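Local structure of Non-sulfated chondroitin lyase E66 (Autographa californica nucleopolyhedrovirus, 3VSN) at residues A[137-146]-A[183-194]. The protein digests chondroitin as a lyase of the baculovirus occlusion-derived virus envelope, and is essential for oral infectivity. Residues are numbered along the deposited sequence; the frame is centred on the assembly and turned at random.
Sequences WYHFTITMPE and MGWHRTAGNSMR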
loop_
_atom_site.group_PDB
_atom_site.type_symbol
_atom_site.label_atom_id
_atom_site.label_comp_id
_atom_site.label_asym_id
_atom_site.label_seq_id
_atom_site.Cartn_x
_atom_site.Cartn_y
_atom_site.Cartn_z
ATOM N N TRP A 137 24.634 -12.543 -7.360
ATOM C CA TRP A 137 24.481 -13.699 -6.481
ATOM C C TRP A 137 23.043 -14.048 -6.189
ATOM O O TRP A 137 22.755 -15.164 -5.747
ATOM C CB TRP A 137 25.217 -13.432 -5.172
ATOM C CG TRP A 137 24.677 -12.221 -4.445
ATOM C CD1 TRP A 137 25.136 -10.907 -4.517
ATOM C CD2 TRP A 137 23.520 -12.171 -3.540
ATOM N NE1 TRP A 137 24.377 -10.078 -3.727
ATOM C CE2 TRP A 137 23.390 -10.770 -3.116
ATOM C CE3 TRP A 137 22.625 -13.112 -3.044
ATOM C CZ2 TRP A 137 22.398 -10.359 -2.237
ATOM C CZ3 TRP A 137 21.624 -12.683 -2.165
ATOM C CH2 TRP A 137 21.517 -11.339 -1.772
ATOM N N TYR A 138 22.136 -13.097 -6.428
ATOM C CA TYR A 138 20.739 -13.172 -5.965
ATOM C C TYR A 138 20.041 -14.509 -6.215
ATOM O O TYR A 138 19.583 -15.158 -5.273
ATOM C CB TYR A 138 19.903 -12.026 -6.553
ATOM C CG TYR A 138 18.532 -11.860 -5.913
ATOM C CD1 TYR A 138 18.388 -11.196 -4.695
ATOM C CD2 TYR A 138 17.382 -12.360 -6.530
ATOM C CE1 TYR A 138 17.144 -11.032 -4.106
ATOM C CE2 TYR A 138 16.129 -12.202 -5.948
ATOM C CZ TYR A 138 16.017 -11.537 -4.736
ATOM O OH TYR A 138 14.783 -11.372 -4.144
ATOM N N HIS A 139 19.960 -14.910 -7.478
ATOM C CA HIS A 139 19.193 -16.095 -7.856
ATOM C C HIS A 139 19.781 -17.398 -7.386
ATOM O O HIS A 139 19.082 -18.410 -7.324
ATOM C CB HIS A 139 18.920 -16.099 -9.353
ATOM C CG HIS A 139 17.903 -15.069 -9.777
ATOM N ND1 HIS A 139 18.191 -14.068 -10.625
ATOM C CD2 HIS A 139 16.566 -14.908 -9.416
ATOM C CE1 HIS A 139 17.095 -13.308 -10.809
ATOM N NE2 HIS A 139 16.102 -13.823 -10.065
ATOM N N PHE A 140 21.060 -17.381 -7.020
ATOM C CA PHE A 140 21.716 -18.569 -6.477
ATOM C C PHE A 140 21.390 -18.779 -4.997
ATOM O O PHE A 140 21.223 -19.915 -4.548
ATOM C CB PHE A 140 23.232 -18.501 -6.699
ATOM C CG PHE A 140 23.623 -18.391 -8.146
ATOM C CD1 PHE A 140 23.602 -19.511 -8.971
ATOM C CD2 PHE A 140 23.994 -17.166 -8.690
ATOM C CE1 PHE A 140 23.951 -19.412 -10.313
ATOM C CE2 PHE A 140 24.347 -17.060 -10.026
ATOM C CZ PHE A 140 24.324 -18.184 -10.840
ATOM N N THR A 141 21.291 -17.679 -4.255
ATOM C CA THR A 141 21.037 -17.705 -2.815
ATOM C C THR A 141 19.540 -17.690 -2.479
ATOM O O THR A 141 19.097 -18.352 -1.531
ATOM C CB THR A 141 21.732 -16.504 -2.133
ATOM O OG1 THR A 141 23.151 -16.652 -2.241
ATOM C CG2 THR A 141 21.354 -16.396 -0.672
ATOM N N ILE A 142 18.771 -16.933 -3.258
ATOM C CA ILE A 142 17.361 -16.685 -2.951
ATOM C C ILE A 142 16.442 -17.632 -3.717
ATOM O O ILE A 142 15.746 -18.446 -3.112
ATOM C CB ILE A 142 16.971 -15.202 -3.202
ATOM C CG1 ILE A 142 17.868 -14.249 -2.392
ATOM C CG2 ILE A 142 15.493 -14.953 -2.901
ATOM C CD1 ILE A 142 17.887 -14.491 -0.892
ATOM N N THR A 143 16.459 -17.535 -5.044
ATOM C CA THR A 143 15.501 -18.255 -5.881
ATOM C C THR A 143 15.808 -19.749 -6.021
ATOM O O THR A 143 14.904 -20.582 -5.936
ATOM C CB THR A 143 15.378 -17.607 -7.272
ATOM O OG1 THR A 143 15.392 -16.180 -7.132
ATOM C CG2 THR A 143 14.078 -18.023 -7.946
ATOM N N MET A 144 17.077 -20.087 -6.224
ATOM C CA MET A 144 17.461 -21.484 -6.450
ATOM C C MET A 144 17.109 -22.446 -5.301
ATOM O O MET A 144 16.567 -23.517 -5.560
ATOM C CB MET A 144 18.940 -21.599 -6.826
ATOM C CG MET A 144 19.344 -22.980 -7.324
ATOM S SD MET A 144 21.122 -23.095 -7.579
ATOM C CE MET A 144 21.715 -23.140 -5.886
ATOM N N PRO A 145 17.403 -22.076 -4.034
ATOM C CA PRO A 145 17.004 -22.982 -2.951
ATOM C C PRO A 145 15.493 -23.239 -2.899
ATOM O O PRO A 145 15.070 -24.330 -2.514
ATOM C CB PRO A 145 17.484 -22.254 -1.695
ATOM C CG PRO A 145 18.654 -21.460 -2.171
ATOM C CD PRO A 145 18.215 -20.957 -3.519
ATOM N N GLU A 146 14.699 -22.248 -3.305
ATOM C CA GLU A 146 13.247 -22.412 -3.430
ATOM C C GLU A 146 12.867 -23.433 -4.507
ATOM O O GLU A 146 11.864 -24.135 -4.367
ATOM C CB GLU A 146 12.560 -21.061 -3.673
ATOM C CG GLU A 146 12.582 -20.150 -2.450
ATOM C CD GLU A 146 12.152 -18.714 -2.729
ATOM O OE1 GLU A 146 12.059 -18.304 -3.908
ATOM O OE2 GLU A 146 11.915 -17.981 -1.747
ATOM N N MET A 183 27.363 -18.820 -0.035
ATOM C CA MET A 183 28.513 -18.511 -0.893
ATOM C C MET A 183 29.468 -17.478 -0.278
ATOM O O MET A 183 29.947 -16.573 -0.964
ATOM C CB MET A 183 28.053 -18.086 -2.296
ATOM C CG MET A 183 26.988 -18.994 -2.905
ATOM S SD MET A 183 26.624 -18.691 -4.647
ATOM C CE MET A 183 26.008 -17.008 -4.611
ATOM N N GLY A 184 29.731 -17.623 1.019
ATOM C CA GLY A 184 30.695 -16.773 1.723
ATOM C C GLY A 184 30.163 -15.443 2.235
ATOM O O GLY A 184 30.925 -14.636 2.769
ATOM N N TRP A 185 28.860 -15.214 2.079
ATOM C CA TRP A 185 28.227 -13.983 2.548
ATOM C C TRP A 185 27.235 -14.221 3.647
ATOM O O TRP A 185 26.462 -15.181 3.602
ATOM C CB TRP A 185 27.499 -13.285 1.411
ATOM C CG TRP A 185 28.359 -12.532 0.426
ATOM C CD1 TRP A 185 29.152 -11.410 0.664
ATOM C CD2 TRP A 185 28.490 -12.792 -1.015
ATOM N NE1 TRP A 185 29.762 -10.987 -0.493
ATOM C CE2 TRP A 185 29.405 -11.770 -1.536
ATOM C CE3 TRP A 185 27.967 -13.742 -1.890
ATOM C CZ2 TRP A 185 29.763 -11.718 -2.875
ATOM C CZ3 TRP A 185 28.336 -13.681 -3.239
ATOM C CH2 TRP A 185 29.211 -12.691 -3.718
ATOM N N HIS A 186 27.235 -13.332 4.637
ATOM C CA HIS A 186 26.191 -13.310 5.654
ATOM C C HIS A 186 25.047 -12.474 5.150
ATOM O O HIS A 186 25.262 -11.431 4.531
ATOM C CB HIS A 186 26.739 -12.757 6.963
ATOM C CG HIS A 186 25.689 -12.547 8.028
ATOM N ND1 HIS A 186 25.169 -13.562 8.743
ATOM C CD2 HIS A 186 25.072 -11.387 8.484
ATOM C CE1 HIS A 186 24.265 -13.078 9.612
ATOM N NE2 HIS A 186 24.205 -11.747 9.452
ATOM N N ARG A 187 23.821 -12.928 5.391
ATOM C CA ARG A 187 22.639 -12.223 4.892
ATOM C C ARG A 187 21.682 -11.824 6.012
ATOM O O ARG A 187 21.666 -12.443 7.080
ATOM C CB ARG A 187 21.914 -13.060 3.830
ATOM C CG ARG A 187 22.753 -13.415 2.605
ATOM C CD ARG A 187 23.176 -12.180 1.820
ATOM N NE ARG A 187 23.979 -12.523 0.644
ATOM C CZ ARG A 187 24.724 -11.654 -0.034
ATOM N NH1 ARG A 187 24.785 -10.380 0.341
ATOM N NH2 ARG A 187 25.418 -12.058 -1.090
ATOM N N THR A 188 20.894 -10.780 5.755
ATOM C CA THR A 188 19.964 -10.221 6.738
ATOM C C THR A 188 18.633 -9.870 6.077
ATOM O O THR A 188 18.458 -10.071 4.873
ATOM C CB THR A 188 20.512 -8.914 7.360
ATOM O OG1 THR A 188 20.732 -7.950 6.323
ATOM C CG2 THR A 188 21.813 -9.156 8.130
ATOM N N ALA A 189 17.707 -9.344 6.883
ATOM C CA ALA A 189 16.474 -8.711 6.401
ATOM C C ALA A 189 15.680 -9.579 5.416
ATOM O O ALA A 189 15.449 -10.760 5.685
ATOM C CB ALA A 189 16.779 -7.333 5.816
ATOM N N GLY A 190 15.272 -8.992 4.290
ATOM C CA GLY A 190 14.441 -9.675 3.289
ATOM C C GLY A 190 15.076 -10.930 2.715
ATOM O O GLY A 190 14.405 -11.954 2.542
ATOM N N ASN A 191 16.373 -10.843 2.416
ATOM C CA ASN A 191 17.145 -11.985 1.929
ATOM C C ASN A 191 17.086 -13.166 2.895
ATOM O O ASN A 191 16.814 -14.293 2.486
ATOM C CB ASN A 191 18.604 -11.591 1.672
ATOM C CG ASN A 191 18.764 -10.592 0.535
ATOM O OD1 ASN A 191 17.945 -10.523 -0.384
ATOM N ND2 ASN A 191 19.833 -9.810 0.591
ATOM N N SER A 192 17.322 -12.898 4.179
ATOM C CA SER A 192 17.342 -13.950 5.199
ATOM C C SER A 192 15.966 -14.588 5.401
ATOM O O SER A 192 15.869 -15.786 5.661
ATOM C CB SER A 192 17.919 -13.432 6.525
ATOM O OG SER A 192 16.969 -12.689 7.272
ATOM N N MET A 193 14.908 -13.792 5.265
ATOM C CA MET A 193 13.546 -14.319 5.385
ATOM C C MET A 193 13.228 -15.348 4.297
ATOM O O MET A 193 12.566 -16.349 4.565
ATOM C CB MET A 193 12.516 -13.184 5.402
ATOM C CG MET A 193 12.583 -12.337 6.666
ATOM S SD MET A 193 11.209 -11.183 6.842
ATOM C CE MET A 193 11.804 -9.796 5.887
ATOM N N ARG A 194 13.715 -15.096 3.084
ATOM C CA ARG A 194 13.589 -16.039 1.972
ATOM C C ARG A 194 14.388 -17.313 2.242
ATOM O O ARG A 194 13.855 -18.417 2.139
ATOM C CB ARG A 194 14.062 -15.403 0.656
ATOM C CG ARG A 194 13.264 -14.189 0.195
ATOM C CD ARG A 194 11.861 -14.547 -0.288
ATOM N NE ARG A 194 11.862 -15.284 -1.554
ATOM C CZ ARG A 194 11.977 -14.723 -2.756
ATOM N NH1 ARG A 194 12.110 -13.408 -2.874
ATOM N NH2 ARG A 194 11.963 -15.479 -3.845
HETATM O O HOH W 1 15.147 -11.304 -1.025
HETATM O O HOH W 2 24.676 -14.937 -0.742
HETATM O O HOH W 3 13.259 -14.662 -6.357
HETATM O O HOH W 4 11.429 -18.847 0.894
#
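A cation-pi stack of Arg187 on Trp137 and a salt bridge between Arg194 and Glu146 tie the start of helix 138-154 to the 181-182/185-186 hairpin, the loop after it and the first turns of helix 189-205, in the N-terminal alpha-helical domain. The guanidinium of Arg187 lies flat on the indole: its CZ stands 3.4 Å from the centroid of the six-membered ring of Trp137, only 12° off the normal. The opposite guanidinium face is covered near its rim by Trp185 CB, not by its ring, while water 2 accepts from Arg187 NE (2.9 Å) and joins Thr141 OG1, itself bonded to Ser182. The first torsion of Trp137 turns the indole back over its own backbone, which presents one face to Arg187. Trp137 CB touches Met183 CE (3.7 Å).

The domain is an alpha/alpha toroid, related to the N-terminal helical domain of polysaccharide lyase family 8, and the contact reaches its active site through Asn191, a catalytic proton acceptor. Its amide stands at the indole edge, ND2 3.3 Å from Trp137 CH2, with the amide and ring planes 88° apart. Water 1 donates to both Asn191 OD1 (3.0 Å) and Tyr138 OH, which also bonds Glu51.

One helical turn further on, Arg194 grips the Glu146 carboxylate side-on: NE reaches OE2 at 2.7 Å and NH2 reaches OE1 at 2.8 Å, the two planes 22° apart. Ile142 CG2 covers the centre of one guanidinium face, 3.5 Å from Arg194 CZ. Lys49 pairs with Glu146 and Glu51 with Arg194, extending the buried charge pair at both ends.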